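Local coordinates for protein aldose 1-epimerase (Caenorhabditis elegans, PDB 1LUR) that probably catalyses the interconversion of the alpha and beta anomers of aldose sugars, as galactose mutarotases do, at residues Leu234-Lys245 against Thr271-Lys282; Met190-Val198 against Gly206-Thr214. All blocks are in the same frame, centred on the assembly; numbering follows the deposited sequence.

Interaction 1 of 2, residues Leu234-Lys245 against Thr271-Lys282. With SO4 (sulfate ion), chain C.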
loop_
_atom_site.group_PDB
_atom_site.type_symbol
_atom_site.label_atom_id
_atom_site.label_comp_id
_atom_site.label_asym_id
_atom_site.label_seq_id
_atom_site.Cartn_x
_atom_site.Cartn_y
_atom_site.Cartn_z
ATOM N N LEU A 234 -12.661 -8.887 -16.844
ATOM C CA LEU A 234 -12.210 -8.297 -15.588
ATOM C C LEU A 234 -10.756 -7.844 -15.663
ATOM O O LEU A 234 -9.925 -8.494 -16.296
ATOM C CB LEU A 234 -12.361 -9.298 -14.437
ATOM C CG LEU A 234 -13.766 -9.607 -13.917
ATOM C CD1 LEU A 234 -13.659 -10.551 -12.728
ATOM C CD2 LEU A 234 -14.464 -8.322 -13.499
ATOM N N LEU A 235 -10.454 -6.721 -15.021
ATOM C CA LEU A 235 -9.095 -6.195 -15.021
ATOM C C LEU A 235 -8.304 -6.990 -13.990
ATOM O O LEU A 235 -8.615 -6.952 -12.800
ATOM C CB LEU A 235 -9.099 -4.711 -14.653
ATOM C CG LEU A 235 -9.841 -3.793 -15.628
ATOM C CD1 LEU A 235 -9.834 -2.361 -15.117
ATOM C CD2 LEU A 235 -9.180 -3.878 -16.992
ATOM N N ASP A 236 -7.293 -7.719 -14.449
ATOM C CA ASP A 236 -6.476 -8.521 -13.546
ATOM C C ASP A 236 -5.173 -7.838 -13.170
ATOM O O ASP A 236 -4.149 -8.494 -12.987
ATOM C CB ASP A 236 -6.183 -9.894 -14.162
ATOM C CG ASP A 236 -5.546 -9.799 -15.533
ATOM O OD1 ASP A 236 -4.554 -9.053 -15.691
ATOM O OD2 ASP A 236 -6.034 -10.484 -16.456
ATOM N N LEU A 237 -5.212 -6.516 -13.059
ATOM C CA LEU A 237 -4.023 -5.763 -12.700
ATOM C C LEU A 237 -3.645 -6.169 -11.280
ATOM O O LEU A 237 -4.510 -6.276 -10.412
ATOM C CB LEU A 237 -4.315 -4.263 -12.755
ATOM C CG LEU A 237 -3.146 -3.327 -12.461
ATOM C CD1 LEU A 237 -2.021 -3.567 -13.455
ATOM C CD2 LEU A 237 -3.631 -1.891 -12.533
ATOM N N ASP A 238 -2.358 -6.402 -11.053
ATOM C CA ASP A 238 -1.862 -6.803 -9.739
ATOM C C ASP A 238 -0.378 -7.066 -9.904
ATOM O O ASP A 238 0.105 -8.173 -9.656
ATOM C CB ASP A 238 -2.592 -8.070 -9.264
ATOM C CG ASP A 238 -2.099 -8.566 -7.914
ATOM O OD1 ASP A 238 -1.581 -7.747 -7.123
ATOM O OD2 ASP A 238 -2.249 -9.776 -7.634
ATOM N N ASN A 239 0.338 -6.029 -10.331
ATOM C CA ASN A 239 1.775 -6.109 -10.554
ATOM C C ASN A 239 2.538 -4.912 -10.026
ATOM O O ASN A 239 1.956 -3.893 -9.646
ATOM C CB ASN A 239 2.074 -6.202 -12.053
ATOM C CG ASN A 239 1.325 -7.319 -12.732
ATOM O OD1 ASN A 239 1.929 -8.279 -13.205
ATOM N ND2 ASN A 239 -0.001 -7.203 -12.788
ATOM N N ASP A 240 3.857 -5.054 -10.050
ATOM C CA ASP A 240 4.797 -4.041 -9.605
ATOM C C ASP A 240 5.170 -3.184 -10.816
ATOM O O ASP A 240 5.628 -3.714 -11.829
ATOM C CB ASP A 240 6.088 -4.697 -9.112
ATOM C CG ASP A 240 5.994 -5.239 -7.701
ATOM O OD1 ASP A 240 4.888 -5.586 -7.233
ATOM O OD2 ASP A 240 7.065 -5.335 -7.069
ATOM N N LEU A 241 4.974 -1.873 -10.722
ATOM C CA LEU A 241 5.318 -0.985 -11.828
ATOM C C LEU A 241 6.555 -0.218 -11.369
ATOM O O LEU A 241 6.493 0.568 -10.420
ATOM C CB LEU A 241 4.155 -0.036 -12.147
ATOM C CG LEU A 241 3.117 -0.542 -13.164
ATOM C CD1 LEU A 241 3.730 -0.542 -14.551
ATOM C CD2 LEU A 241 2.635 -1.941 -12.798
ATOM N N VAL A 242 7.684 -0.466 -12.030
ATOM C CA VAL A 242 8.936 0.195 -11.682
ATOM C C VAL A 242 8.957 1.661 -12.084
ATOM O O VAL A 242 8.847 2.000 -13.262
ATOM C CB VAL A 242 10.144 -0.522 -12.323
ATOM C CG1 VAL A 242 11.452 0.103 -11.828
ATOM C CG2 VAL A 242 10.105 -1.997 -11.976
ATOM N N ILE A 243 9.113 2.522 -11.083
ATOM C CA ILE A 243 9.151 3.961 -11.289
ATOM C C ILE A 243 10.396 4.438 -12.026
ATOM O O ILE A 243 11.523 4.126 -11.635
ATOM C CB ILE A 243 9.092 4.712 -9.946
ATOM C CG1 ILE A 243 7.785 4.388 -9.220
ATOM C CG2 ILE A 243 9.233 6.213 -10.186
ATOM C CD1 ILE A 243 7.684 5.017 -7.832
ATOM N N THR A 244 10.187 5.197 -13.094
ATOM C CA THR A 244 11.302 5.720 -13.869
ATOM C C THR A 244 11.818 6.933 -13.104
ATOM O O THR A 244 11.168 7.979 -13.075
ATOM C CB THR A 244 10.862 6.192 -15.269
ATOM O OG1 THR A 244 10.210 5.121 -15.960
ATOM C CG2 THR A 244 12.073 6.648 -16.072
ATOM N N LYS A 245 12.975 6.799 -12.471
ATOM C CA LYS A 245 13.529 7.916 -11.722
ATOM C C LYS A 245 14.787 8.453 -12.389
ATOM O O LYS A 245 15.655 7.689 -12.822
ATOM C CB LYS A 245 13.824 7.500 -10.274
ATOM C CG LYS A 245 12.569 7.184 -9.465
ATOM C CD LYS A 245 12.866 6.979 -7.982
ATOM C CE LYS A 245 11.582 6.682 -7.211
ATOM N NZ LYS A 245 11.810 6.546 -5.742
ATOM N N THR A 271 6.924 9.130 -4.198
ATOM C CA THR A 271 7.407 8.274 -3.126
ATOM C C THR A 271 8.883 7.977 -3.251
ATOM O O THR A 271 9.465 8.091 -4.330
ATOM C CB THR A 271 6.630 6.934 -3.107
ATOM O OG1 THR A 271 7.202 6.057 -2.126
ATOM C CG2 THR A 271 6.694 6.257 -4.476
ATOM N N SER A 272 9.483 7.601 -2.130
ATOM C CA SER A 272 10.896 7.275 -2.086
ATOM C C SER A 272 11.061 5.837 -2.553
ATOM O O SER A 272 12.152 5.432 -2.964
ATOM C CB SER A 272 11.421 7.426 -0.660
ATOM O OG SER A 272 10.635 6.668 0.251
ATOM N N TYR A 273 9.976 5.067 -2.482
ATOM C CA TYR A 273 10.012 3.670 -2.904
ATOM C C TYR A 273 10.283 3.594 -4.407
ATOM O O TYR A 273 9.896 4.488 -5.163
ATOM C CB TYR A 273 8.690 2.957 -2.579
ATOM C CG TYR A 273 8.501 2.611 -1.106
ATOM C CD1 TYR A 273 7.642 3.352 -0.298
ATOM C CD2 TYR A 273 9.196 1.551 -0.523
ATOM C CE1 TYR A 273 7.478 3.054 1.059
ATOM C CE2 TYR A 273 9.040 1.239 0.837
ATOM C CZ TYR A 273 8.180 1.998 1.618
ATOM O OH TYR A 273 8.027 1.715 2.954
ATOM N N PRO A 274 10.949 2.515 -4.857
ATOM C CA PRO A 274 11.288 2.311 -6.264
ATOM C C PRO A 274 10.154 1.789 -7.138
ATOM O O PRO A 274 10.211 1.908 -8.362
ATOM C CB PRO A 274 12.458 1.342 -6.185
ATOM C CG PRO A 274 12.028 0.445 -5.063
ATOM C CD PRO A 274 11.515 1.436 -4.025
ATOM N N VAL A 275 9.132 1.194 -6.530
ATOM C CA VAL A 275 8.022 0.683 -7.321
ATOM C C VAL A 275 6.682 0.957 -6.664
ATOM O O VAL A 275 6.605 1.351 -5.499
ATOM C CB VAL A 275 8.129 -0.857 -7.555
ATOM C CG1 VAL A 275 9.548 -1.235 -7.930
ATOM C CG2 VAL A 275 7.670 -1.620 -6.326
ATOM N N ILE A 276 5.623 0.767 -7.434
ATOM C CA ILE A 276 4.279 0.973 -6.943
ATOM C C ILE A 276 3.473 -0.217 -7.424
ATOM O O ILE A 276 3.295 -0.411 -8.630
ATOM C CB ILE A 276 3.632 2.258 -7.485
ATOM C CG1 ILE A 276 4.381 3.487 -6.963
ATOM C CG2 ILE A 276 2.170 2.291 -7.089
ATOM C CD1 ILE A 276 3.766 4.817 -7.383
ATOM N N HIS A 277 3.005 -1.026 -6.484
ATOM C CA HIS A 277 2.217 -2.194 -6.837
ATOM C C HIS A 277 0.767 -1.786 -7.031
ATOM O O HIS A 277 0.147 -1.219 -6.127
ATOM C CB HIS A 277 2.292 -3.257 -5.742
ATOM C CG HIS A 277 1.599 -4.531 -6.102
ATOM N ND1 HIS A 277 2.161 -5.471 -6.939
ATOM C CD2 HIS A 277 0.373 -5.003 -5.775
ATOM C CE1 HIS A 277 1.311 -6.469 -7.110
ATOM N NE2 HIS A 277 0.218 -6.208 -6.416
ATOM N N LEU A 278 0.233 -2.078 -8.212
ATOM C CA LEU A 278 -1.141 -1.751 -8.545
ATOM C C LEU A 278 -1.979 -3.021 -8.586
ATOM O O LEU A 278 -1.644 -3.965 -9.299
ATOM C CB LEU A 278 -1.204 -1.066 -9.914
ATOM C CG LEU A 278 -0.303 0.155 -10.125
ATOM C CD1 LEU A 278 -0.355 0.597 -11.581
ATOM C CD2 LEU A 278 -0.749 1.277 -9.197
ATOM N N TYR A 279 -3.056 -3.041 -7.812
ATOM C CA TYR A 279 -3.948 -4.193 -7.762
ATOM C C TYR A 279 -5.365 -3.721 -8.079
ATOM O O TYR A 279 -5.979 -2.987 -7.301
ATOM C CB TYR A 279 -3.896 -4.852 -6.381
ATOM C CG TYR A 279 -4.933 -5.931 -6.174
ATOM C CD1 TYR A 279 -5.077 -6.974 -7.086
ATOM C CD2 TYR A 279 -5.769 -5.911 -5.060
ATOM C CE1 TYR A 279 -6.034 -7.974 -6.889
ATOM C CE2 TYR A 279 -6.725 -6.900 -4.858
ATOM C CZ TYR A 279 -6.851 -7.927 -5.774
ATOM O OH TYR A 279 -7.801 -8.901 -5.573
ATOM N N ALA A 280 -5.876 -4.156 -9.228
ATOM C CA ALA A 280 -7.213 -3.789 -9.681
ATOM C C ALA A 280 -8.386 -4.355 -8.885
ATOM O O ALA A 280 -9.527 -4.315 -9.350
ATOM C CB ALA A 280 -7.369 -4.139 -11.160
ATOM N N SER A 281 -8.115 -4.898 -7.702
ATOM C CA SER A 281 -9.174 -5.452 -6.865
ATOM C C SER A 281 -10.034 -6.539 -7.529
ATOM O O SER A 281 -11.234 -6.640 -7.271
ATOM C CB SER A 281 -10.061 -4.293 -6.387
ATOM O OG SER A 281 -11.159 -4.740 -5.615
ATOM N N LYS A 282 -9.411 -7.367 -8.357
ATOM C CA LYS A 282 -10.115 -8.442 -9.058
ATOM C C LYS A 282 -10.791 -9.494 -8.176
ATOM O O LYS A 282 -11.879 -9.966 -8.499
ATOM C CB LYS A 282 -9.152 -9.146 -10.019
ATOM C CG LYS A 282 -9.753 -10.327 -10.770
ATOM C CD LYS A 282 -8.702 -10.999 -11.644
ATOM C CE LYS A 282 -9.285 -12.167 -12.428
ATOM N NZ LYS A 282 -9.826 -13.229 -11.535
HETATM S S SO4 C . -9.259 -16.896 -12.097
HETATM O O1 SO4 C . -10.064 -15.804 -12.681
HETATM O O2 SO4 C . -9.791 -17.244 -10.764
HETATM O O3 SO4 C . -9.320 -18.079 -12.980
HETATM O O4 SO4 C . -7.856 -16.455 -11.963
HETATM O O HOH W 1 12.319 2.647 -9.521
#
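His277 is held at both ring nitrogens by carboxylates of the facing strand. His277 ND1 donates to Asp240 OD1 at 2.7 Å, the acceptor lying slightly off the ring plane, while its NE2 bonds to Asp238 OD1 at 2.5 Å, unusually short and of doubtful exact length. Both carboxylates stand steeply to the imidazole, 78° for Asp240 and 82° for Asp238, and together the two contacts would limit the ring's rotation. With CG opposite the backbone N (chi1 -175°), the ring stands between the two acids on the face that also bears Val242, Val275 and Tyr279. Asp240 OD2 has a further partner in the backbone N of Ser308.

Antiparallel main-chain bonds join 238-243 to 275-279, among them Leu278 N to Asn239 O. Asp238 and Asn239 both face Leu278, a classic beta bulge. Past the strand ends, extended Lys245 donates from NZ to Thr271 O and, at 2.9 Å, to Tyr273 O, fastening the turn; a water bridges Ile243 O and Pro274 O.

Apolar contacts fill the opposite face. The Leu241 and Leu278 side chains cross at about a right angle, CG of Leu241 4.0 Å from CD1 of Leu278, and Ile243 CD1 meets Ile276 CG1 at 3.7 Å. Farther along, Leu237 CB presses tightly on Ala280 CB (3.4 Å). Lys282 NZ holds a sulfate probably from the crystallisation liquor.

This antiparallel pair lies inside the seven-strand sheet of the mutarotase-type beta-sandwich: strand 194-198 flanks 238-243, and strand 300-305 flanks 275-279, placing Glu303 and Gln305 against His277.

Interaction 2 of 2, residues Met190-Val198 against Gly206-Thr214; sequences MEADEFVEV and GAIRSVTDT
Strands 194-198 and 207-210 pair antiparallel, with strongly twisted axes 141° apart, through Phe195 and Arg209, which exchange two main-chain bonds, flanked by Glu197 N to Ala207 O and by Val211 N to Asp193 O at 2.7 Å. A chi1 of 74° tucks the Phe195 ring in over the main chain and turns it toward the partner strand. Arg209 CB lies over one ring face, 3.5 Å from Phe195 CE2, and the two side chains run side by side in the same direction. The guanidinium presents a face to Phe195 CZ, its plane inclined 51° to the ring. At the ring edge Phe195 CE2 meets Ser210 O at 3.5 Å, and Phe216 packs against the ring edge-to-face. An alanine in place of Phe195 is likely to leave the Arg209 chain without the ring it runs alongside and to open a gap beside Phe216.

Glu197 crosses Arg209 obliquely: Glu197 OE1 rests 3.2 Å from Arg209 CD, but stays 4.5 Å from its NE, beyond salt-bridge range, while OE2 is bound by Thr205 OG1. On the opposite face Val196 CG2 touches Ile208 CD1 at 3.9 Å. Separately, Ile208 CG2 butts against the carboxylate carbon CD of Glu194 at 3.4 Å. One water joins Glu197 O, Ala207 O and Gly206 N, bridging the strands near the connecting loop.

Beyond the pairing, Ser210 OG accepts from Thr212 N in an ST turn, leading into a type II turn from Val211 to Thr214; Asp193 forms a salt bridge with Arg219. Strands 194-198 and 207-210 form a hairpin-like antiparallel pair across a connection that includes the short strand 204-205, here the margin of a sheet in the mutarotase beta-sandwich, with 207-210 as its outermost strand.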
loop_
_atom_site.group_PDB
_atom_site.type_symbol
_atom_site.label_atom_id
_atom_site.label_comp_id
_atom_site.label_asym_id
_atom_site.label_seq_id
_atom_site.Cartn_x
_atom_site.Cartn_y
_atom_site.Cartn_z
HETATM N N MSE A 190 1.263 6.864 -15.232
HETATM C CA MSE A 190 2.448 6.554 -14.443
HETATM C C MSE A 190 3.761 6.672 -15.186
HETATM O O MSE A 190 3.858 6.344 -16.369
HETATM C CB MSE A 190 2.355 5.130 -13.900
HETATM C CG MSE A 190 1.970 5.014 -12.447
HETATM SE SE MSE A 190 2.577 3.307 -11.753
HETATM C CE MSE A 190 4.340 3.830 -11.162
ATOM N N GLU A 191 4.782 7.131 -14.477
ATOM C CA GLU A 191 6.097 7.278 -15.066
ATOM C C GLU A 191 6.784 5.933 -14.822
ATOM O O GLU A 191 7.671 5.820 -13.974
ATOM C CB GLU A 191 6.872 8.397 -14.374
ATOM C CG GLU A 191 6.153 9.736 -14.349
ATOM C CD GLU A 191 5.672 10.163 -15.720
ATOM O OE1 GLU A 191 6.469 10.079 -16.679
ATOM O OE2 GLU A 191 4.500 10.589 -15.834
ATOM N N ALA A 192 6.350 4.911 -15.551
ATOM C CA ALA A 192 6.923 3.575 -15.410
ATOM C C ALA A 192 7.217 2.936 -16.765
ATOM O O ALA A 192 6.306 2.683 -17.545
ATOM C CB ALA A 192 5.969 2.692 -14.617
ATOM N N ASP A 193 8.489 2.668 -17.033
ATOM C CA ASP A 193 8.886 2.055 -18.302
ATOM C C ASP A 193 8.929 0.534 -18.222
ATOM O O ASP A 193 8.865 -0.152 -19.247
ATOM C CB ASP A 193 10.263 2.553 -18.735
ATOM C CG ASP A 193 10.277 4.029 -19.042
ATOM O OD1 ASP A 193 9.288 4.517 -19.623
ATOM O OD2 ASP A 193 11.280 4.699 -18.712
ATOM N N GLU A 194 9.039 0.014 -17.003
ATOM C CA GLU A 194 9.099 -1.427 -16.781
ATOM C C GLU A 194 8.175 -1.927 -15.679
ATOM O O GLU A 194 7.688 -1.149 -14.851
ATOM C CB GLU A 194 10.526 -1.826 -16.418
ATOM C CG GLU A 194 11.486 -1.877 -17.571
ATOM C CD GLU A 194 12.902 -2.126 -17.110
ATOM O OE1 GLU A 194 13.646 -2.817 -17.832
ATOM O OE2 GLU A 194 13.274 -1.624 -16.025
ATOM N N PHE A 195 7.934 -3.236 -15.677
ATOM C CA PHE A 195 7.082 -3.846 -14.670
ATOM C C PHE A 195 7.678 -5.190 -14.273
ATOM O O PHE A 195 8.464 -5.776 -15.024
ATOM C CB PHE A 195 5.636 -3.992 -15.162
ATOM C CG PHE A 195 5.418 -5.086 -16.175
ATOM C CD1 PHE A 195 4.962 -6.337 -15.776
ATOM C CD2 PHE A 195 5.596 -4.840 -17.534
ATOM C CE1 PHE A 195 4.676 -7.331 -16.716
ATOM C CE2 PHE A 195 5.315 -5.827 -18.486
ATOM C CZ PHE A 195 4.851 -7.073 -18.077
ATOM N N VAL A 196 7.326 -5.654 -13.078
ATOM C CA VAL A 196 7.821 -6.920 -12.572
ATOM C C VAL A 196 6.946 -8.077 -13.040
ATOM O O VAL A 196 5.760 -8.134 -12.738
ATOM C CB VAL A 196 7.872 -6.896 -11.023
ATOM C CG1 VAL A 196 8.338 -8.240 -10.480
ATOM C CG2 VAL A 196 8.802 -5.792 -10.568
ATOM N N GLU A 197 7.543 -9.003 -13.779
ATOM C CA GLU A 197 6.814 -10.157 -14.287
ATOM C C GLU A 197 6.408 -11.109 -13.157
ATOM O O GLU A 197 7.172 -11.338 -12.221
ATOM C CB GLU A 197 7.684 -10.892 -15.303
ATOM C CG GLU A 197 7.093 -12.171 -15.850
ATOM C CD GLU A 197 8.050 -12.847 -16.798
ATOM O OE1 GLU A 197 8.188 -12.363 -17.940
ATOM O OE2 GLU A 197 8.687 -13.843 -16.392
ATOM N N VAL A 198 5.200 -11.651 -13.247
ATOM C CA VAL A 198 4.698 -12.577 -12.237
ATOM C C VAL A 198 4.124 -13.810 -12.915
ATOM O O VAL A 198 3.780 -13.770 -14.098
ATOM C CB VAL A 198 3.586 -11.939 -11.379
ATOM C CG1 VAL A 198 4.134 -10.737 -10.635
ATOM C CG2 VAL A 198 2.411 -11.544 -12.260
ATOM N N GLY A 206 11.258 -13.008 -11.231
ATOM C CA GLY A 206 12.606 -12.469 -11.175
ATOM C C GLY A 206 12.938 -11.705 -12.445
ATOM O O GLY A 206 13.999 -11.085 -12.558
ATOM N N ALA A 207 12.020 -11.744 -13.404
ATOM C CA ALA A 207 12.201 -11.058 -14.676
ATOM C C ALA A 207 11.555 -9.675 -14.664
ATOM O O ALA A 207 10.557 -9.448 -13.978
ATOM C CB ALA A 207 11.599 -11.892 -15.805
ATOM N N ILE A 208 12.146 -8.750 -15.416
ATOM C CA ILE A 208 11.637 -7.389 -15.516
ATOM C C ILE A 208 11.276 -7.226 -16.984
ATOM O O ILE A 208 12.076 -7.558 -17.864
ATOM C CB ILE A 208 12.700 -6.331 -15.153
ATOM C CG1 ILE A 208 13.154 -6.509 -13.701
ATOM C CG2 ILE A 208 12.125 -4.929 -15.360
ATOM C CD1 ILE A 208 12.054 -6.323 -12.681
ATOM N N ARG A 209 10.077 -6.729 -17.245
ATOM C CA ARG A 209 9.636 -6.541 -18.615
ATOM C C ARG A 209 9.314 -5.097 -18.924
ATOM O O ARG A 209 8.801 -4.359 -18.074
ATOM C CB ARG A 209 8.401 -7.396 -18.903
ATOM C CG ARG A 209 8.686 -8.875 -19.088
ATOM C CD ARG A 209 7.418 -9.624 -19.478
ATOM N NE ARG A 209 6.808 -9.042 -20.669
ATOM C CZ ARG A 209 5.645 -9.432 -21.183
ATOM N NH1 ARG A 209 4.963 -10.412 -20.608
ATOM N NH2 ARG A 209 5.161 -8.838 -22.268
ATOM N N SER A 210 9.632 -4.706 -20.152
ATOM C CA SER A 210 9.382 -3.356 -20.611
ATOM C C SER A 210 7.877 -3.230 -20.695
ATOM O O SER A 210 7.172 -4.208 -20.948
ATOM C CB SER A 210 9.994 -3.138 -21.997
ATOM O OG SER A 210 9.441 -1.990 -22.620
ATOM N N VAL A 211 7.376 -2.026 -20.477
ATOM C CA VAL A 211 5.948 -1.813 -20.539
ATOM C C VAL A 211 5.531 -1.508 -21.979
ATOM O O VAL A 211 4.365 -1.645 -22.340
ATOM C CB VAL A 211 5.536 -0.641 -19.636
ATOM C CG1 VAL A 211 5.934 0.688 -20.266
ATOM C CG2 VAL A 211 4.066 -0.706 -19.387
ATOM N N THR A 212 6.498 -1.101 -22.795
ATOM C CA THR A 212 6.236 -0.772 -24.196
ATOM C C THR A 212 5.423 -1.846 -24.912
ATOM O O THR A 212 5.737 -3.032 -24.833
ATOM C CB THR A 212 7.548 -0.557 -24.979
ATOM O OG1 THR A 212 8.301 0.498 -24.369
ATOM C CG2 THR A 212 7.249 -0.185 -26.430
ATOM N N ASP A 213 4.382 -1.409 -25.614
ATOM C CA ASP A 213 3.496 -2.294 -26.365
ATOM C C ASP A 213 2.693 -3.275 -25.514
ATOM O O ASP A 213 2.137 -4.239 -26.037
ATOM C CB ASP A 213 4.290 -3.071 -27.428
ATOM C CG ASP A 213 4.829 -2.172 -28.528
ATOM O OD1 ASP A 213 4.083 -1.282 -28.983
ATOM O OD2 ASP A 213 5.990 -2.362 -28.946
ATOM N N THR A 214 2.627 -3.029 -24.208
ATOM C CA THR A 214 1.881 -3.906 -23.305
ATOM C C THR A 214 0.696 -3.164 -22.697
ATOM O O THR A 214 0.589 -1.942 -22.822
ATOM C CB THR A 214 2.764 -4.417 -22.144
ATOM O OG1 THR A 214 3.040 -3.338 -21.239
ATOM C CG2 THR A 214 4.075 -4.971 -22.678
HETATM O O HOH W 2 12.731 -4.947 -20.000
HETATM O O HOH W 3 9.892 -10.771 -11.581
#

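Overall arrangement
From the N terminus, residues 190-198 come first and turn a corner at Asp193, leaving strand 187-192 of one large sheet for 194-198 of another. Interaction 2 then closes a seven-residue loop onto 206-214. Only after this does the chain enter interaction 1, where 234-245 closes a longer excursion through strands 256-259 and 265-271 by pairing with 271-282. The two closures follow in series, neither nested nor crossed, yet their strands are neighbours: 194-198 pairs with 238-243 (Val196 N to Asp240 O), and ahead of the corner Glu191 O meets Thr244 N. The sheet order 275-279, 238-243, 194-198, 207-210 thus runs from its interior to its margin.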